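Local structure of exotoxin 6 (Staphylococcus aureus subsp. aureus Mu50, 4ZYS) at residues Thr28-Thr33 and Asp63-Asn68; Ile40-Asp45 and Ile69-Leu74; Asp59-Gly64 and Val90-Ser95. The protein is of unknown function but belongs to the staphylococcal superantigen-like exotoxins, and probably acts, as its relatives do, on components of the host immune system. All blocks are in the same frame, centred on the assembly; numbering follows the deposited sequence.

Interaction 1. Residues Thr28-Thr33 and Asp63-Asn68; sequences TGYKYT and DGDNSN
Gly29 and Asn66 form a hydrogen-bonded pair between two antiparallel strands, joined by Gly29 N to Asn66 O at 2.9 Å and Asn66 N to Gly29 O at 2.8 Å. Two residues further along strand 27-34, Lys31 repeats the exchange with Gly64 in both directions. Gly64 takes up a positive phi of 85°, a conformation suited to glycine, just where the chain enters the strand. Between these pairs lies the non-hydrogen-bonded couple Tyr30 and Asp65. The Tyr30 ring lies across the adjacent strand and sets one face against Asp65, whose CA stands 4.2 Å from the ring centroid in a CH-pi contact offset toward the rim. At one end a short polar relay closes the ladder: Thr28 OG1 donates to Ser67 OG at 2.6 Å, and Ser67 OG donates in turn to the syn lone pair of Asp65 OD1 at 2.7 Å. The carboxylate of Asp65 is swung toward Ser67 with CG opposite the backbone N (chi1 -176°), and its OD1 also lies 3.3 Å from Thr28 CG2. Strand 64-67 is the outermost strand at this end of the curved OB-fold sheet, hydrogen-bonded along strand 27-34. On the face of Lys31 and Asn66, the lysine bends at its second torsion (chi2 -107°), and its NZ makes a weak, long salt bridge of 3.4 Å with Asp63 OD1. Asp38 is the stronger partner of that ammonium, and it also accepts a bond from Thr33 OG1. Asn66 places its amide against Lys31, ND2 lying 3.7 Å from Lys31 CB. The same nitrogen bonds to Lys62 O, and weakly to Gly64 O.

Interaction 2. Residues Ile40-Asp45 and Ile69-Leu74; sequences IDVIVD and IDVFIL
Ile69 opens the second strand and meets Ile40 end on, the two CD1 methyls facing each other at 4.2 Å. Its CG1 branch sits between the backbone N and the carbonyl carbon (chi1 56°), which sends CD1 into the interior, where it also lies 4.4 Å from Val42 CG2. Asp70 turns to the other side of the strand, where its carboxylate binds Lys125, Thr93 and the backbone N of Asn26. Val71 is the next residue to face inward, and its two methyls divide the work. CG1 slides alongside Val42 CG2 at 4.1 Å, whereas CG2 approaches Val44 CG2 at 4.4 Å. Phe72 again faces outward, packing on Val21 and Glu23 of strand 21-24. Ile73 points inward too, but makes only a looser approach to this partner and packs on Ser49 and Ser86. The axes of the two strands lie 10.0 Å apart and run almost at right angles, 85° between their directions. Both belong to one strongly coiled sheet, with strands 47-52 and 84-92 between them in its order, so the contact spans the inside of the OB-fold barrel, wall to wall. Val90 packs against both Ile40 and Ile69, and Leu53 against Ile40. No hydrogen bond passes between the two strands. All five residues that touch are buried, and the contact consists of branched aliphatic methyls at van der Waals range, consistent with cohesion through burial of apolar surface rather than through directional bonds.

Interaction 3. Residues Asp59-Gly64 and Val90-Ser95; sequences DKFKDG and VTKTNS
Phe61 presents its ring to Val90 at a slant, with Val90 CG1 off-centre over one face, 4.1 Å from the ring centroid and 29° off the ring normal. This CH-pi contact is closest at CZ, which is 3.7 Å from the methyl. The edge of the same ring meets the backbone: CZ lies 3.3 Å from Val90 O, near the ring plane. Against the opposite face rests Lys60 CB, 3.7 Å above the plane and toward the rim, so the ring is held between its own neighbour in the chain and the strand. The phenyl group reaches inward because CG stands opposite its carbonyl carbon (chi1 -52°).

Lys60 and Lys92 run past each other in opposite directions, their aliphatic stems in contact, with Lys60 CG 3.9 Å from Lys92 CE. Lys92 bends at chi2 (-74°) and then extends beside Phe61, placing CE 3.7 Å from Phe61 CE1, oblique to the ring. Its NZ ends at the loop backbone and donates a hydrogen bond of 3.1 Å to Lys60 O, tilted from the carbonyl plane. This opposed course sets the two ammonium groups 6.8 Å apart, which probably eases their mutual repulsion. The Lys60 ammonium forms a salt bridge with Asp127, whose OD2 also accepts the backbone N of Lys92.

The contact thus ties the loop between strands 47-52 and 64-67 of the OB-fold barrel to the end of strand 84-92. Leu53, from a loop, and Ile69, from strand 69-74, also touch Phe61 and Val90. Asp127 begins strand 127-129, just ahead of helix 130-145 in the beta-grasp part of the chain, so this corner of the barrel lies where the two folds meet.

How the interactions relate
From the N terminus, strand 27-34 comes first, and interaction 1 closes the long excursion through strands 37-44 and 47-52 and the following loop by bringing in strand 64-67. Interaction 2 starts within that excursion and ends beyond it, at strand 69-74, so the two cross. Interaction 3 begins where interaction 1 ends, sharing Asp63 and Gly64, and reaches on to 90-95, crossing interaction 2 in turn. Tyr30 pairs with Asp41, Asp70 with Thr91 and Asn68 with Thr93 through backbone bonds that join the three sites. Together they tie the sheet edge, the barrel interior and the loop before strand 64-67, which rests on the end of strand 84-92, within one OB-fold.

Interaction 1. Residues Thr28-Thr33 and Asp63-Asn68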
# COMPACT_ATOMS: atom_id res chain seq x y z
N THR A 28 11.35 2.61 -14.91
CA THR A 28 12.32 3.66 -14.63
C THR A 28 11.66 4.87 -13.97
O THR A 28 10.64 5.39 -14.44
CB THR A 28 13.05 4.11 -15.90
OG1 THR A 28 13.72 2.98 -16.47
CG2 THR A 28 14.05 5.22 -15.64
N GLY A 29 12.32 5.33 -12.92
CA GLY A 29 11.98 6.55 -12.20
C GLY A 29 13.23 7.40 -12.02
O GLY A 29 14.33 6.87 -11.89
N TYR A 30 13.07 8.72 -12.06
CA TYR A 30 14.15 9.67 -11.85
C TYR A 30 13.92 10.34 -10.52
O TYR A 30 12.95 11.05 -10.34
CB TYR A 30 14.24 10.70 -12.99
CG TYR A 30 14.88 10.13 -14.24
CD1 TYR A 30 14.16 9.32 -15.11
CD2 TYR A 30 16.23 10.34 -14.51
CE1 TYR A 30 14.74 8.80 -16.27
CE2 TYR A 30 16.83 9.80 -15.66
CZ TYR A 30 16.07 9.03 -16.53
OH TYR A 30 16.63 8.49 -17.68
N LYS A 31 14.80 10.05 -9.57
CA LYS A 31 14.74 10.57 -8.20
C LYS A 31 15.42 11.94 -8.12
O LYS A 31 16.46 12.15 -8.76
CB LYS A 31 15.43 9.56 -7.27
CG LYS A 31 15.08 9.74 -5.80
CD LYS A 31 16.22 10.33 -5.03
CE LYS A 31 15.85 10.66 -3.62
NZ LYS A 31 16.96 11.38 -2.94
N TYR A 32 14.82 12.87 -7.35
CA TYR A 32 15.38 14.22 -7.17
C TYR A 32 14.88 14.84 -5.86
O TYR A 32 13.99 14.30 -5.21
CB TYR A 32 15.04 15.16 -8.37
CG TYR A 32 13.55 15.31 -8.63
CD1 TYR A 32 12.86 14.38 -9.39
CD2 TYR A 32 12.82 16.35 -8.05
CE1 TYR A 32 11.48 14.47 -9.57
CE2 TYR A 32 11.43 16.44 -8.21
CZ TYR A 32 10.77 15.51 -9.00
OH TYR A 32 9.41 15.57 -9.22
N THR A 33 15.49 15.96 -5.49
CA THR A 33 15.10 16.75 -4.32
C THR A 33 14.67 18.11 -4.82
O THR A 33 15.38 18.75 -5.60
CB THR A 33 16.22 16.82 -3.28
OG1 THR A 33 16.72 15.51 -3.04
CG2 THR A 33 15.75 17.45 -1.98
N ASP A 63 19.99 9.23 -6.51
CA ASP A 63 19.54 10.38 -7.28
C ASP A 63 19.69 10.03 -8.76
O ASP A 63 20.58 9.25 -9.13
CB ASP A 63 20.32 11.65 -6.89
CG ASP A 63 19.92 12.19 -5.52
OD1 ASP A 63 18.83 12.83 -5.42
OD2 ASP A 63 20.68 11.96 -4.54
N GLY A 64 18.79 10.56 -9.57
CA GLY A 64 18.80 10.25 -10.99
C GLY A 64 18.07 8.97 -11.29
O GLY A 64 17.13 8.59 -10.57
N ASP A 65 18.49 8.31 -12.38
CA ASP A 65 17.90 7.10 -12.92
C ASP A 65 17.91 5.91 -11.97
O ASP A 65 18.98 5.45 -11.55
CB ASP A 65 18.64 6.71 -14.23
CG ASP A 65 18.09 5.51 -14.99
OD1 ASP A 65 17.16 4.86 -14.49
OD2 ASP A 65 18.59 5.22 -16.08
N ASN A 66 16.70 5.38 -11.68
CA ASN A 66 16.44 4.14 -10.95
C ASN A 66 15.64 3.27 -11.90
O ASN A 66 14.46 3.54 -12.11
CB ASN A 66 15.69 4.39 -9.64
CG ASN A 66 16.52 5.03 -8.56
OD1 ASN A 66 17.09 4.36 -7.69
ND2 ASN A 66 16.63 6.35 -8.60
N SER A 67 16.28 2.29 -12.54
CA SER A 67 15.59 1.46 -13.54
C SER A 67 15.28 0.03 -13.07
O SER A 67 15.09 -0.86 -13.91
CB SER A 67 16.40 1.41 -14.83
OG SER A 67 16.16 2.59 -15.58
N ASN A 68 15.17 -0.18 -11.76
CA ASN A 68 14.90 -1.50 -11.16
C ASN A 68 13.79 -1.35 -10.10
O ASN A 68 13.91 -1.84 -8.98
CB ASN A 68 16.21 -2.02 -10.53
CG ASN A 68 16.75 -1.12 -9.41
OD1 ASN A 68 16.54 0.11 -9.37
ND2 ASN A 68 17.39 -1.74 -8.42

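Interaction 2. Residues Ile40-Asp45 and Ile69-Leu74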
# COMPACT_ATOMS: atom_id res chain seq x y z
N ILE A 40 10.22 11.01 -6.96
CA ILE A 40 10.62 10.15 -8.07
C ILE A 40 9.54 10.32 -9.15
O ILE A 40 8.35 10.20 -8.84
CB ILE A 40 10.92 8.66 -7.67
CG1 ILE A 40 11.46 7.85 -8.85
CG2 ILE A 40 9.74 7.94 -7.01
CD1 ILE A 40 12.57 6.77 -8.43
N ASP A 41 9.96 10.67 -10.38
CA ASP A 41 9.08 10.84 -11.54
C ASP A 41 9.07 9.56 -12.36
O ASP A 41 10.13 9.00 -12.60
CB ASP A 41 9.53 12.01 -12.43
CG ASP A 41 9.23 13.40 -11.92
OD1 ASP A 41 8.47 13.52 -10.93
OD2 ASP A 41 9.81 14.36 -12.45
N VAL A 42 7.89 9.11 -12.80
CA VAL A 42 7.73 7.89 -13.56
C VAL A 42 6.75 8.14 -14.70
O VAL A 42 5.74 8.82 -14.49
CB VAL A 42 7.24 6.69 -12.68
CG1 VAL A 42 7.37 5.35 -13.41
CG2 VAL A 42 7.97 6.61 -11.34
N ILE A 43 7.02 7.54 -15.88
CA ILE A 43 6.09 7.52 -17.02
C ILE A 43 5.59 6.08 -17.15
O ILE A 43 6.39 5.15 -17.23
CB ILE A 43 6.67 8.07 -18.35
CG1 ILE A 43 6.66 9.61 -18.33
CG2 ILE A 43 5.87 7.56 -19.56
CD1 ILE A 43 7.40 10.32 -19.44
N VAL A 44 4.28 5.89 -17.08
CA VAL A 44 3.58 4.61 -17.27
C VAL A 44 2.56 4.88 -18.37
O VAL A 44 1.77 5.78 -18.19
CB VAL A 44 2.90 4.04 -15.97
CG1 VAL A 44 2.07 2.80 -16.30
CG2 VAL A 44 3.94 3.73 -14.88
N ASP A 45 2.60 4.16 -19.52
CA ASP A 45 1.65 4.33 -20.63
C ASP A 45 1.41 5.81 -21.00
O ASP A 45 0.26 6.24 -21.10
CB ASP A 45 0.29 3.69 -20.28
CG ASP A 45 0.31 2.22 -19.94
OD1 ASP A 45 1.11 1.47 -20.56
OD2 ASP A 45 -0.53 1.80 -19.12
N ILE A 69 12.74 -0.60 -10.43
CA ILE A 69 11.73 -0.32 -9.43
C ILE A 69 10.37 -0.82 -9.84
O ILE A 69 10.10 -1.03 -11.03
CB ILE A 69 11.68 1.22 -9.09
CG1 ILE A 69 11.44 2.10 -10.34
CG2 ILE A 69 12.91 1.68 -8.33
CD1 ILE A 69 10.68 3.43 -10.09
N ASP A 70 9.52 -1.02 -8.83
CA ASP A 70 8.10 -1.32 -9.00
C ASP A 70 7.35 -0.16 -8.42
O ASP A 70 7.81 0.45 -7.45
CB ASP A 70 7.68 -2.64 -8.33
CG ASP A 70 8.36 -3.87 -8.90
OD1 ASP A 70 9.00 -3.76 -9.98
OD2 ASP A 70 8.29 -4.93 -8.25
N VAL A 71 6.20 0.19 -9.01
CA VAL A 71 5.43 1.31 -8.49
C VAL A 71 4.00 0.88 -8.28
O VAL A 71 3.47 0.05 -9.02
CB VAL A 71 5.54 2.62 -9.36
CG1 VAL A 71 6.99 3.07 -9.50
CG2 VAL A 71 4.89 2.44 -10.74
N PHE A 72 3.40 1.40 -7.19
CA PHE A 72 2.01 1.26 -6.79
C PHE A 72 1.52 2.69 -6.61
O PHE A 72 1.86 3.33 -5.62
CB PHE A 72 1.88 0.42 -5.51
CG PHE A 72 0.45 0.06 -5.18
CD1 PHE A 72 -0.33 0.92 -4.41
CD2 PHE A 72 -0.11 -1.12 -5.66
CE1 PHE A 72 -1.67 0.61 -4.13
CE2 PHE A 72 -1.45 -1.45 -5.35
CZ PHE A 72 -2.21 -0.59 -4.57
N ILE A 73 0.83 3.23 -7.64
CA ILE A 73 0.41 4.63 -7.71
C ILE A 73 -1.10 4.78 -7.50
O ILE A 73 -1.92 4.19 -8.21
CB ILE A 73 0.88 5.25 -9.09
CG1 ILE A 73 2.43 5.26 -9.22
CG2 ILE A 73 0.27 6.65 -9.39
CD1 ILE A 73 2.93 5.31 -10.66
N LEU A 74 -1.43 5.65 -6.56
CA LEU A 74 -2.77 6.08 -6.21
C LEU A 74 -2.77 7.63 -6.24
O LEU A 74 -2.02 8.26 -5.50
CB LEU A 74 -3.18 5.51 -4.83
CG LEU A 74 -4.61 5.78 -4.34
CD1 LEU A 74 -4.99 4.76 -3.31
CD2 LEU A 74 -4.70 7.15 -3.68

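Interaction 3. Residues Asp59-Gly64 and Val90-Ser95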
# COMPACT_ATOMS: atom_id res chain seq x y z
N ASP A 59 15.90 7.58 1.41
CA ASP A 59 17.31 7.25 1.24
C ASP A 59 17.54 5.88 0.54
O ASP A 59 18.69 5.49 0.33
CB ASP A 59 18.00 7.30 2.62
CG ASP A 59 17.75 8.61 3.37
OD1 ASP A 59 18.07 9.69 2.82
OD2 ASP A 59 17.20 8.55 4.51
N LYS A 60 16.45 5.21 0.14
CA LYS A 60 16.47 3.89 -0.53
C LYS A 60 16.90 3.97 -2.00
O LYS A 60 17.49 3.03 -2.53
CB LYS A 60 15.07 3.27 -0.45
CG LYS A 60 15.01 1.77 -0.68
CD LYS A 60 13.65 1.25 -0.24
CE LYS A 60 13.27 -0.00 -0.97
NZ LYS A 60 12.01 -0.54 -0.43
N PHE A 61 16.56 5.09 -2.67
CA PHE A 61 16.83 5.26 -4.09
C PHE A 61 17.92 6.28 -4.31
O PHE A 61 18.00 7.28 -3.60
CB PHE A 61 15.53 5.63 -4.85
CG PHE A 61 14.42 4.65 -4.52
CD1 PHE A 61 14.37 3.40 -5.14
CD2 PHE A 61 13.50 4.93 -3.52
CE1 PHE A 61 13.42 2.45 -4.76
CE2 PHE A 61 12.56 3.97 -3.13
CZ PHE A 61 12.51 2.74 -3.77
N LYS A 62 18.77 6.00 -5.31
CA LYS A 62 19.86 6.90 -5.70
C LYS A 62 19.28 8.10 -6.49
O LYS A 62 18.20 7.98 -7.07
CB LYS A 62 20.94 6.16 -6.53
CG LYS A 62 20.43 5.46 -7.79
CD LYS A 62 21.49 5.44 -8.88
CE LYS A 62 21.44 4.19 -9.73
NZ LYS A 62 22.32 4.30 -10.92
N ASP A 63 19.99 9.23 -6.51
CA ASP A 63 19.54 10.38 -7.28
C ASP A 63 19.69 10.03 -8.76
O ASP A 63 20.58 9.25 -9.13
CB ASP A 63 20.32 11.65 -6.89
CG ASP A 63 19.92 12.19 -5.52
OD1 ASP A 63 18.83 12.83 -5.42
OD2 ASP A 63 20.68 11.96 -4.54
N GLY A 64 18.79 10.56 -9.57
CA GLY A 64 18.80 10.25 -10.99
C GLY A 64 18.07 8.97 -11.29
O GLY A 64 17.13 8.59 -10.57
N VAL A 90 6.92 2.82 -3.75
CA VAL A 90 8.07 2.61 -4.64
C VAL A 90 8.96 1.62 -3.95
O VAL A 90 9.43 1.85 -2.83
CB VAL A 90 8.82 3.89 -5.09
CG1 VAL A 90 9.86 3.56 -6.17
CG2 VAL A 90 7.83 4.95 -5.60
N THR A 91 9.13 0.48 -4.60
CA THR A 91 9.90 -0.66 -4.10
C THR A 91 10.93 -1.14 -5.16
O THR A 91 10.89 -0.68 -6.30
CB THR A 91 8.92 -1.81 -3.72
OG1 THR A 91 8.09 -2.13 -4.83
CG2 THR A 91 8.03 -1.49 -2.51
N LYS A 92 11.84 -2.04 -4.75
CA LYS A 92 12.83 -2.66 -5.63
C LYS A 92 12.13 -3.80 -6.36
O LYS A 92 11.35 -4.53 -5.75
CB LYS A 92 14.06 -3.19 -4.84
CG LYS A 92 14.81 -2.14 -3.99
CD LYS A 92 15.66 -1.13 -4.81
CE LYS A 92 16.14 0.03 -3.98
NZ LYS A 92 17.32 0.70 -4.57
N THR A 93 12.39 -3.94 -7.65
CA THR A 93 11.80 -4.98 -8.45
C THR A 93 12.39 -6.35 -8.04
O THR A 93 13.48 -6.41 -7.46
CB THR A 93 12.01 -4.69 -9.94
OG1 THR A 93 11.03 -5.43 -10.66
CG2 THR A 93 13.42 -5.06 -10.44
N ASN A 94 11.69 -7.46 -8.39
CA ASN A 94 12.16 -8.81 -8.10
C ASN A 94 13.40 -9.13 -8.90
O ASN A 94 13.55 -8.69 -10.05
CB ASN A 94 11.07 -9.86 -8.38
CG ASN A 94 9.96 -9.96 -7.35
OD1 ASN A 94 9.85 -9.15 -6.42
ND2 ASN A 94 9.14 -11.00 -7.44
N SER A 95 14.28 -9.96 -8.31
CA SER A 95 15.47 -10.47 -8.98
C SER A 95 15.01 -11.52 -9.98
O SER A 95 13.88 -11.99 -9.89
CB SER A 95 16.45 -11.03 -7.95
OG SER A 95 15.78 -11.81 -6.98